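Local coordinates for queuine lyase ([Clostridium] spiroforme DSM 1552, PDB 6P78), which is a radical SAM enzyme with a [4Fe-4S] cluster that probably cleaves a C-N bond of queuine, separating the cyclopentenediol from the aminomethyl-deazaguanine part, at residues E94-D97 with E98-E101; I100-I103 with Y104-G108; Q184-E187 with M188-D192; I215-E219 with E220-W224. All coordinates share one frame; numbering follows the deposited sequence.

Contact 1 (E94-D97 with E98-E101)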
loop_
_atom_site.group_PDB
_atom_site.type_symbol
_atom_site.label_atom_id
_atom_site.label_comp_id
_atom_site.label_asym_id
_atom_site.label_seq_id
_atom_site.Cartn_x
_atom_site.Cartn_y
_atom_site.Cartn_z
ATOM N N GLU A 94 9.239 6.463 -7.065
ATOM C CA GLU A 94 9.434 6.086 -8.458
ATOM C C GLU A 94 8.519 6.873 -9.389
ATOM O O GLU A 94 8.606 6.709 -10.604
ATOM C CB GLU A 94 9.211 4.582 -8.633
ATOM C CG GLU A 94 10.366 3.783 -8.019
ATOM C CD GLU A 94 9.933 2.540 -7.262
ATOM O OE1 GLU A 94 8.762 2.156 -7.348
ATOM O OE2 GLU A 94 10.786 1.944 -6.577
ATOM N N LEU A 95 7.656 7.712 -8.841
ATOM C CA LEU A 95 6.836 8.571 -9.692
ATOM C C LEU A 95 7.716 9.578 -10.422
ATOM O O LEU A 95 8.793 9.933 -9.946
ATOM C CB LEU A 95 5.799 9.313 -8.860
ATOM C CG LEU A 95 4.702 8.431 -8.285
ATOM C CD1 LEU A 95 3.919 9.201 -7.245
ATOM C CD2 LEU A 95 3.799 7.925 -9.404
ATOM N N PRO A 96 7.280 10.041 -11.597
ATOM C CA PRO A 96 8.009 11.111 -12.280
ATOM C C PRO A 96 8.193 12.292 -11.337
ATOM O O PRO A 96 7.354 12.562 -10.472
ATOM C CB PRO A 96 7.094 11.476 -13.461
ATOM C CG PRO A 96 6.259 10.249 -13.697
ATOM C CD PRO A 96 6.131 9.538 -12.368
ATOM N N ASP A 97 9.314 12.999 -11.501
ATOM C CA ASP A 97 9.528 14.170 -10.662
ATOM C C ASP A 97 8.415 15.190 -10.855
ATOM O O ASP A 97 7.988 15.824 -9.887
ATOM C CB ASP A 97 10.893 14.793 -10.955
ATOM C CG ASP A 97 12.045 13.957 -10.401
ATOM O OD1 ASP A 97 12.312 14.020 -9.176
ATOM O OD2 ASP A 97 12.689 13.235 -11.194
ATOM N N GLU A 98 7.899 15.314 -12.082
ATOM C CA GLU A 98 6.828 16.269 -12.354
ATOM C C GLU A 98 5.520 15.828 -11.712
ATOM O O GLU A 98 4.721 16.676 -11.300
ATOM C CB GLU A 98 6.640 16.456 -13.866
ATOM C CG GLU A 98 7.875 16.954 -14.619
ATOM C CD GLU A 98 8.957 15.881 -14.797
ATOM O OE1 GLU A 98 10.153 16.256 -14.874
ATOM O OE2 GLU A 98 8.622 14.671 -14.839
ATOM N N THR A 99 5.281 14.513 -11.609
ATOM C CA THR A 99 4.088 14.047 -10.919
ATOM C C THR A 99 4.181 14.364 -9.438
ATOM O O THR A 99 3.215 14.850 -8.842
ATOM C CB THR A 99 3.889 12.539 -11.134
ATOM O OG1 THR A 99 3.736 12.263 -12.536
ATOM C CG2 THR A 99 2.657 12.048 -10.381
ATOM N N ILE A 100 5.342 14.100 -8.829
ATOM C CA ILE A 100 5.519 14.387 -7.409
ATOM C C ILE A 100 5.337 15.875 -7.130
ATOM O O ILE A 100 4.639 16.260 -6.181
ATOM C CB ILE A 100 6.893 13.884 -6.933
ATOM C CG1 ILE A 100 6.922 12.356 -6.976
ATOM C CG2 ILE A 100 7.162 14.384 -5.528
ATOM C CD1 ILE A 100 8.299 11.756 -6.707
ATOM N N GLU A 101 5.937 16.738 -7.952
ATOM C CA GLU A 101 5.778 18.164 -7.681
ATOM C C GLU A 101 4.346 18.636 -7.918
ATOM O O GLU A 101 3.885 19.561 -7.241
ATOM C CB GLU A 101 6.770 18.982 -8.494
ATOM C CG GLU A 101 8.199 18.473 -8.358
ATOM C CD GLU A 101 9.026 19.280 -7.362
ATOM O OE1 GLU A 101 8.426 19.798 -6.385
ATOM O OE2 GLU A 101 10.264 19.399 -7.566
#
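Pro96 and Ile100 meet at the first turn of helix 97-109, where Pro96 holds the N-cap position in the radical SAM core. Proline offers no side-chain cap; the first backbone bond of the helix runs from Ile100 N to Pro96 O, 3.0 Å long with a nearly straight N-H (168°). One residue on, Asp97 O takes Glu101 N, also at 3.0 Å. The pyrrolidine ring lies alongside the Thr99 side chain, both pointing the same way. Thr99 OG1 sits beside the backbone N (chi1 -60°), which sets the hydroxyl against Pro96 CG at 3.4 Å; its hydrogen bond runs outward to Asn70 ND2 on helix 63-74, which also packs on the proline. Glu101 has its polar end satisfied elsewhere, by a salt bridge from OE1 to Lys133. Buried Glu94 is likewise bound outside the turn, OE1 by Ser91 N and OE2 by both Tyr123 OH and Ile46 N. Ile100 reaches back along the chain with its CG1 branch, making an apolar contact of 3.8 Å between CG1 and Leu95 CB. Beyond it, Ile100 CD1 comes to 3.7 Å from the carbonyl oxygen Leu95 O.

Contact 2 (I100-I103 with Y104-G108)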
loop_
_atom_site.group_PDB
_atom_site.type_symbol
_atom_site.label_atom_id
_atom_site.label_comp_id
_atom_site.label_asym_id
_atom_site.label_seq_id
_atom_site.Cartn_x
_atom_site.Cartn_y
_atom_site.Cartn_z
ATOM N N ILE A 100 5.342 14.100 -8.829
ATOM C CA ILE A 100 5.519 14.387 -7.409
ATOM C C ILE A 100 5.337 15.875 -7.130
ATOM O O ILE A 100 4.639 16.260 -6.181
ATOM C CB ILE A 100 6.893 13.884 -6.933
ATOM C CG1 ILE A 100 6.922 12.356 -6.976
ATOM C CG2 ILE A 100 7.162 14.384 -5.528
ATOM C CD1 ILE A 100 8.299 11.756 -6.707
ATOM N N GLU A 101 5.937 16.738 -7.952
ATOM C CA GLU A 101 5.778 18.164 -7.681
ATOM C C GLU A 101 4.346 18.636 -7.918
ATOM O O GLU A 101 3.885 19.561 -7.241
ATOM C CB GLU A 101 6.770 18.982 -8.494
ATOM C CG GLU A 101 8.199 18.473 -8.358
ATOM C CD GLU A 101 9.026 19.280 -7.362
ATOM O OE1 GLU A 101 8.426 19.798 -6.385
ATOM O OE2 GLU A 101 10.264 19.399 -7.566
ATOM N N ARG A 102 3.615 18.013 -8.840
ATOM C CA ARG A 102 2.205 18.380 -8.971
ATOM C C ARG A 102 1.396 17.953 -7.748
ATOM O O ARG A 102 0.527 18.698 -7.277
ATOM C CB ARG A 102 1.590 17.787 -10.234
ATOM C CG ARG A 102 0.080 18.042 -10.321
ATOM C CD ARG A 102 -0.324 18.745 -11.570
ATOM N NE ARG A 102 -1.689 19.249 -11.479
ATOM C CZ ARG A 102 -2.696 18.828 -12.235
ATOM N NH1 ARG A 102 -2.499 17.884 -13.144
ATOM N NH2 ARG A 102 -3.906 19.357 -12.088
ATOM N N ILE A 103 1.651 16.756 -7.220
ATOM C CA ILE A 103 0.959 16.334 -6.005
ATOM C C ILE A 103 1.213 17.330 -4.879
ATOM O O ILE A 103 0.291 17.723 -4.157
ATOM C CB ILE A 103 1.392 14.910 -5.611
ATOM C CG1 ILE A 103 0.895 13.906 -6.656
ATOM C CG2 ILE A 103 0.864 14.565 -4.222
ATOM C CD1 ILE A 103 1.643 12.562 -6.611
ATOM N N TYR A 104 2.459 17.777 -4.735
ATOM C CA TYR A 104 2.783 18.778 -3.723
ATOM C C TYR A 104 1.971 20.051 -3.937
ATOM O O TYR A 104 1.421 20.619 -2.988
ATOM C CB TYR A 104 4.280 19.073 -3.769
ATOM C CG TYR A 104 4.739 20.206 -2.890
ATOM C CD1 TYR A 104 4.908 20.022 -1.525
ATOM C CD2 TYR A 104 5.023 21.459 -3.427
ATOM C CE1 TYR A 104 5.339 21.050 -0.717
ATOM C CE2 TYR A 104 5.454 22.500 -2.625
ATOM C CZ TYR A 104 5.605 22.290 -1.268
ATOM O OH TYR A 104 6.026 23.319 -0.458
ATOM N N LYS A 105 1.886 20.505 -5.188
ATOM C CA LYS A 105 1.098 21.692 -5.501
ATOM C C LYS A 105 -0.363 21.487 -5.130
ATOM O O LYS A 105 -0.985 22.346 -4.494
ATOM C CB LYS A 105 1.221 22.017 -6.988
ATOM C CG LYS A 105 2.460 22.792 -7.384
ATOM C CD LYS A 105 2.650 22.694 -8.902
ATOM C CE LYS A 105 3.768 23.583 -9.404
ATOM N NZ LYS A 105 4.891 22.760 -9.953
ATOM N N ILE A 106 -0.919 20.338 -5.508
ATOM C CA ILE A 106 -2.329 20.055 -5.263
ATOM C C ILE A 106 -2.627 20.024 -3.767
ATOM O O ILE A 106 -3.685 20.478 -3.322
ATOM C CB ILE A 106 -2.706 18.732 -5.952
ATOM C CG1 ILE A 106 -2.814 18.938 -7.462
ATOM C CG2 ILE A 106 -3.986 18.135 -5.365
ATOM C CD1 ILE A 106 -2.915 17.620 -8.233
ATOM N N ILE A 107 -1.716 19.454 -2.974
ATOM C CA ILE A 107 -1.876 19.441 -1.519
ATOM C C ILE A 107 -2.154 20.844 -0.995
ATOM O O ILE A 107 -3.045 21.058 -0.164
ATOM C CB ILE A 107 -0.618 18.853 -0.856
ATOM C CG1 ILE A 107 -0.516 17.350 -1.116
ATOM C CG2 ILE A 107 -0.586 19.196 0.627
ATOM C CD1 ILE A 107 -1.823 16.636 -1.077
ATOM N N GLY A 108 -1.383 21.823 -1.467
ATOM C CA GLY A 108 -1.554 23.183 -0.982
ATOM C C GLY A 108 -2.785 23.846 -1.568
ATOM O O GLY A 108 -3.507 24.562 -0.871
#
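Arg102 and Ile106 pack one turn apart in the middle of helix 97-109, the helix of the beta-alpha-beta unit formed with strands 83-87 and 114-118. The arginine chain leaves CB with CG trans to the backbone N (chi1 174°), and CG comes to rest 3.7 Å from Ile106 CD1. Beyond CG the chain bends at chi2 (124°), so that NE still passes the same methyl, at 3.8 Å. CZ follows at 4.2 Å from Ile106 CD1, which lies over one face of the guanidinium. The terminal nitrogens reach beyond the helix: NH1 forms a salt bridge with Asp71 and NH2 a hydrogen bond with Asn75 OD1, tying the charged end to the end of helix 63-74 and the residue after it. Leu74 of that helix touches Arg102, Ile103 and Ile106 alike.

Backbone bonds of the i to i+4 kind run through the contact, from Tyr104 N to Ile100 O through to Ile107 N to Ile103 O. Ile103 and Ile107, both buried, turn toward strand 83-87, on Val86 and Leu84 respectively. On another side of the helix Tyr104 makes a cation-pi contact with Lys133, which also pairs with Glu101. The ring has Glu101 O at its edge, and Tyr104 CB stands 3.5 Å from that same Glu101 O.

Contact 3 (Q184-E187 with M188-D192)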
loop_
_atom_site.group_PDB
_atom_site.type_symbol
_atom_site.label_atom_id
_atom_site.label_comp_id
_atom_site.label_asym_id
_atom_site.label_seq_id
_atom_site.Cartn_x
_atom_site.Cartn_y
_atom_site.Cartn_z
ATOM N N GLN A 184 1.281 -20.350 4.583
ATOM C CA GLN A 184 0.919 -19.730 5.846
ATOM C C GLN A 184 0.250 -20.746 6.770
ATOM O O GLN A 184 -0.183 -21.824 6.349
ATOM C CB GLN A 184 -0.024 -18.555 5.608
ATOM C CG GLN A 184 0.661 -17.395 4.966
ATOM C CD GLN A 184 -0.235 -16.170 4.959
ATOM O OE1 GLN A 184 -1.386 -16.242 4.533
ATOM N NE2 GLN A 184 0.275 -15.054 5.470
ATOM N N THR A 185 0.186 -20.397 8.056
ATOM C CA THR A 185 -0.508 -21.191 9.065
ATOM C C THR A 185 -1.436 -20.274 9.850
ATOM O O THR A 185 -1.287 -19.047 9.827
ATOM C CB THR A 185 0.467 -21.833 10.053
ATOM O OG1 THR A 185 1.163 -20.776 10.721
ATOM C CG2 THR A 185 1.469 -22.734 9.335
ATOM N N LYS A 186 -2.367 -20.883 10.600
ATOM C CA LYS A 186 -3.175 -20.089 11.523
ATOM C C LYS A 186 -2.302 -19.333 12.517
ATOM O O LYS A 186 -2.563 -18.165 12.822
ATOM C CB LYS A 186 -4.165 -20.976 12.272
ATOM C CG LYS A 186 -5.293 -21.454 11.402
ATOM C CD LYS A 186 -6.280 -22.301 12.202
ATOM C CE LYS A 186 -7.375 -22.850 11.290
ATOM N NZ LYS A 186 -7.803 -24.222 11.702
ATOM N N GLU A 187 -1.283 -19.999 13.059
ATOM C CA GLU A 187 -0.414 -19.351 14.032
ATOM C C GLU A 187 0.279 -18.140 13.424
ATOM O O GLU A 187 0.461 -17.111 14.088
ATOM C CB GLU A 187 0.616 -20.355 14.549
ATOM C CG GLU A 187 -0.004 -21.435 15.466
ATOM C CD GLU A 187 -0.634 -22.625 14.726
ATOM O OE1 GLU A 187 -0.482 -22.752 13.478
ATOM O OE2 GLU A 187 -1.292 -23.446 15.416
ATOM N N MET A 188 0.679 -18.243 12.161
ATOM C CA MET A 188 1.381 -17.131 11.538
ATOM C C MET A 188 0.450 -15.938 11.379
ATOM O O MET A 188 0.819 -14.801 11.694
ATOM C CB MET A 188 1.923 -17.568 10.170
ATOM C CG MET A 188 2.845 -16.559 9.537
ATOM S SD MET A 188 3.242 -17.064 7.832
ATOM C CE MET A 188 4.130 -18.579 8.093
ATOM N N ILE A 189 -0.774 -16.198 10.933
ATOM C CA ILE A 189 -1.743 -15.124 10.712
ATOM C C ILE A 189 -2.172 -14.511 12.040
ATOM O O ILE A 189 -2.266 -13.282 12.175
ATOM C CB ILE A 189 -2.928 -15.693 9.921
ATOM C CG1 ILE A 189 -2.451 -16.057 8.510
ATOM C CG2 ILE A 189 -4.099 -14.697 9.854
ATOM C CD1 ILE A 189 -3.404 -16.910 7.739
ATOM N N ARG A 190 -2.420 -15.358 13.042
ATOM C CA ARG A 190 -2.763 -14.877 14.380
ATOM C C ARG A 190 -1.711 -13.910 14.894
ATOM O O ARG A 190 -2.043 -12.850 15.432
ATOM C CB ARG A 190 -2.893 -16.049 15.351
ATOM C CG ARG A 190 -4.133 -16.897 15.178
ATOM C CD ARG A 190 -4.208 -17.962 16.280
ATOM N NE ARG A 190 -5.418 -18.772 16.171
ATOM C CZ ARG A 190 -5.415 -20.090 16.012
ATOM N NH1 ARG A 190 -6.562 -20.749 15.919
ATOM N NH2 ARG A 190 -4.261 -20.750 15.966
ATOM N N LYS A 191 -0.421 -14.273 14.743
ATOM C CA LYS A 191 0.642 -13.407 15.245
ATOM C C LYS A 191 0.695 -12.096 14.470
ATOM O O LYS A 191 0.952 -11.034 15.054
ATOM C CB LYS A 191 2.001 -14.112 15.206
ATOM C CG LYS A 191 3.014 -13.335 16.058
ATOM C CD LYS A 191 4.268 -14.128 16.376
ATOM C CE LYS A 191 5.273 -13.274 17.141
ATOM N NZ LYS A 191 6.194 -12.523 16.246
ATOM N N ASP A 192 0.456 -12.138 13.161
ATOM C CA ASP A 192 0.459 -10.902 12.390
ATOM C C ASP A 192 -0.619 -9.943 12.884
ATOM O O ASP A 192 -0.379 -8.732 12.984
ATOM C CB ASP A 192 0.266 -11.190 10.898
ATOM C CG ASP A 192 1.521 -11.712 10.242
ATOM O OD1 ASP A 192 2.627 -11.472 10.780
ATOM O OD2 ASP A 192 1.402 -12.380 9.198
HETATM O O HOH W 1 -0.266 -12.472 7.333
#
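Thr185 caps the start of helix 186-199 with its side chain: OG1 accepts Met188 N at 3.0 Å. The torsion explains the bond, since chi1 of 62° wedges OG1 between the backbone N and the carbonyl carbon and turns it toward Met188 N. The same oxygen lies 3.3 Å from Met188 CB. In Met188 the extended chi1 (-171°) and chi2 put SD 3.9 Å from Gln184 CG, the two side chains crossing at about a right angle; the bend at chi3 turns the terminal methyl CE, which comes to 4.1 Å from Gln184 CA. Gln184 is extended beyond CG, and its OE1 passes 3.8 Å from Ile189 CD1; this carbonyl is taken by the backbone amides of Gly180 and Ile181. A water accepts a weak bond from Gln184 NE2 and donates to Asp192 OD2, which Thr146 OG1 also binds.

On the outer side, Arg190 is straight from CG to NE and lies back over the preceding turn. Lys186 CB sits over one face of the guanidinium, offset toward its rim, 3.7 Å from Arg190 NH2. Glu187 OE2 lies at the edge of the guanidinium, near its plane, 4.0 Å from Arg190 NH2, too far for a salt bridge, with the carboxylate and guanidinium planes 79° apart.

Helix 186-199 follows strand 178-179 and leads to strand 203-207 in a beta-alpha-beta unit. Helix 219-228 packs against Gln184, Lys186 and Ile189, while Met151 of helix 149-155 touches both Gln184 and Met188.

Contact 4 (I215-E219 with E220-W224)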
loop_
_atom_site.group_PDB
_atom_site.type_symbol
_atom_site.label_atom_id
_atom_site.label_comp_id
_atom_site.label_asym_id
_atom_site.label_seq_id
_atom_site.Cartn_x
_atom_site.Cartn_y
_atom_site.Cartn_z
ATOM N N ILE A 215 2.353 -17.990 -6.924
ATOM C CA ILE A 215 1.927 -17.985 -5.526
ATOM C C ILE A 215 0.407 -18.070 -5.463
ATOM O O ILE A 215 -0.290 -17.289 -6.114
ATOM C CB ILE A 215 2.437 -16.730 -4.811
ATOM C CG1 ILE A 215 3.964 -16.666 -4.879
ATOM C CG2 ILE A 215 1.939 -16.700 -3.370
ATOM C CD1 ILE A 215 4.667 -17.763 -4.042
ATOM N N LYS A 216 -0.112 -18.998 -4.652
ATOM C CA LYS A 216 -1.520 -19.368 -4.706
ATOM C C LYS A 216 -2.230 -19.187 -3.369
ATOM O O LYS A 216 -1.632 -19.350 -2.295
ATOM C CB LYS A 216 -1.696 -20.819 -5.170
ATOM C CG LYS A 216 -1.211 -21.091 -6.581
ATOM C CD LYS A 216 -1.997 -20.183 -7.530
ATOM C CE LYS A 216 -1.660 -20.393 -8.993
ATOM N NZ LYS A 216 -2.499 -19.474 -9.831
ATOM N N ARG A 217 -3.535 -18.897 -3.476
ATOM C CA ARG A 217 -4.448 -18.841 -2.339
ATOM C C ARG A 217 -4.541 -20.176 -1.611
ATOM O O ARG A 217 -4.609 -21.234 -2.240
ATOM C CB ARG A 217 -5.853 -18.459 -2.823
ATOM C CG ARG A 217 -6.048 -16.985 -3.019
ATOM C CD ARG A 217 -7.339 -16.678 -3.796
ATOM N NE ARG A 217 -8.544 -17.186 -3.139
ATOM C CZ ARG A 217 -9.437 -16.420 -2.512
ATOM N NH1 ARG A 217 -9.254 -15.107 -2.430
ATOM N NH2 ARG A 217 -10.511 -16.966 -1.961
ATOM N N ASP A 218 -4.605 -20.111 -0.270
ATOM C CA ASP A 218 -4.979 -21.245 0.578
ATOM C C ASP A 218 -6.443 -21.026 0.959
ATOM O O ASP A 218 -6.750 -20.195 1.814
ATOM C CB ASP A 218 -4.068 -21.332 1.804
ATOM C CG ASP A 218 -4.372 -22.531 2.672
ATOM O OD1 ASP A 218 -5.554 -22.916 2.760
ATOM O OD2 ASP A 218 -3.431 -23.087 3.288
ATOM N N GLU A 219 -7.352 -21.772 0.326
ATOM C CA GLU A 219 -8.772 -21.475 0.514
ATOM C C GLU A 219 -9.238 -21.799 1.928
ATOM O O GLU A 219 -10.142 -21.131 2.448
ATOM C CB GLU A 219 -9.628 -22.244 -0.493
ATOM C CG GLU A 219 -9.374 -21.881 -1.956
ATOM C CD GLU A 219 -9.733 -20.433 -2.294
ATOM O OE1 GLU A 219 -10.532 -19.825 -1.547
ATOM O OE2 GLU A 219 -9.214 -19.914 -3.313
ATOM N N GLU A 220 -8.657 -22.819 2.561
ATOM C CA GLU A 220 -9.089 -23.161 3.912
ATOM C C GLU A 220 -8.720 -22.070 4.897
ATOM O O GLU A 220 -9.498 -21.773 5.814
ATOM C CB GLU A 220 -8.494 -24.495 4.367
ATOM C CG GLU A 220 -8.900 -25.658 3.485
ATOM C CD GLU A 220 -7.710 -26.232 2.739
ATOM O OE1 GLU A 220 -7.218 -27.311 3.147
ATOM O OE2 GLU A 220 -7.244 -25.573 1.769
ATOM N N LEU A 221 -7.514 -21.505 4.769
ATOM C CA LEU A 221 -7.109 -20.435 5.673
ATOM C C LEU A 221 -7.958 -19.201 5.455
ATOM O O LEU A 221 -8.272 -18.474 6.404
ATOM C CB LEU A 221 -5.641 -20.064 5.466
ATOM C CG LEU A 221 -4.624 -21.022 6.055
ATOM C CD1 LEU A 221 -3.241 -20.423 5.804
ATOM C CD2 LEU A 221 -4.890 -21.229 7.543
ATOM N N ILE A 222 -8.303 -18.924 4.203
ATOM C CA ILE A 222 -9.103 -17.733 3.947
ATOM C C ILE A 222 -10.490 -17.910 4.543
ATOM O O ILE A 222 -11.034 -16.990 5.171
ATOM C CB ILE A 222 -9.152 -17.447 2.442
ATOM C CG1 ILE A 222 -7.771 -17.046 1.925
ATOM C CG2 ILE A 222 -10.221 -16.347 2.114
ATOM C CD1 ILE A 222 -7.709 -16.881 0.408
ATOM N N LYS A 223 -11.073 -19.104 4.380
ATOM C CA LYS A 223 -12.364 -19.390 4.988
ATOM C C LYS A 223 -12.296 -19.213 6.499
ATOM O O LYS A 223 -13.211 -18.659 7.124
ATOM C CB LYS A 223 -12.792 -20.815 4.623
ATOM C CG LYS A 223 -14.175 -21.227 5.087
ATOM C CD LYS A 223 -14.506 -22.616 4.518
ATOM C CE LYS A 223 -15.811 -23.156 5.047
ATOM N NZ LYS A 223 -16.946 -22.454 4.396
ATOM N N TRP A 224 -11.224 -19.706 7.107
ATOM C CA TRP A 224 -11.100 -19.608 8.555
ATOM C C TRP A 224 -10.955 -18.152 8.980
ATOM O O TRP A 224 -11.622 -17.693 9.914
ATOM C CB TRP A 224 -9.905 -20.438 9.034
ATOM C CG TRP A 224 -9.378 -20.032 10.374
ATOM C CD1 TRP A 224 -9.862 -20.417 11.591
ATOM C CD2 TRP A 224 -8.247 -19.187 10.641
ATOM N NE1 TRP A 224 -9.118 -19.860 12.595
ATOM C CE2 TRP A 224 -8.118 -19.103 12.044
ATOM C CE3 TRP A 224 -7.327 -18.507 9.836
ATOM C CZ2 TRP A 224 -7.112 -18.355 12.658
ATOM C CZ3 TRP A 224 -6.329 -17.756 10.448
ATOM C CH2 TRP A 224 -6.233 -17.686 11.846
#
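Ile222 CD1 lies over the centre of the Arg217 guanidinium, 3.4 Å from CZ, with the two side chains crossing at about a right angle. Next to this contact, Asp218 accepts Leu221 N on OD1 at 3.1 Å; the N-H is nearly straight (167°) but comes from above the carboxylate plane. Asp218 turns its carboxylate away from its own N (chi1 -177°) and forward over the first turn, where OD2 also rests 3.7 Å from Leu221 CG. Asp218 O takes Ile222 N.

What fixes the rotation of the guanidinium beneath the isoleucine is a salt bridge to Glu219, gripped side-on through two nitrogens: Arg217 NE meets Glu219 OE2 at 2.8 Å and Arg217 NH2 meets Glu219 OE1 at 2.9 Å. The remaining nitrogen, NH1, is bound by Tyr208 O, and Asn210 OD1 accepts from the backbone N of Arg217. Asp218 OD1 and Glu220 OE2 stand only 3.3 Å apart, a like-charge approach that the nearby amides at the helix start would probably ease. Farther out, Ile207 of strand 203-207 packs on both Arg217 and Ile222. A side-chain acceptor bonded to the amide three residues on is the classic aspartate N-cap, here opening helix 219-228.

Contact 1 is the loop and first turn that lead into contact 2 on helix 97-109; they share Ile100 and Glu101, and Leu95 CD1 meets Ile103 CD1 at 4.1 Å. Contacts 3 and 4 begin two different helices that pack together: Lys186 CE lies 3.5 Å from Trp224 CD1, in a cation-pi pair, and Gln184 O is 3.4 Å from Leu221 CD1. The two pairs stand on opposite sides of the chain's centre, with the centres of contacts 1 and 4 about 37 Å apart. S-adenosylmethionine is nearest to contact 4, about 7 Å from the Arg217 side chain, against about 10 Å from Gln184 and 11 Å from Leu95, which is also about 11 Å from bound queuine.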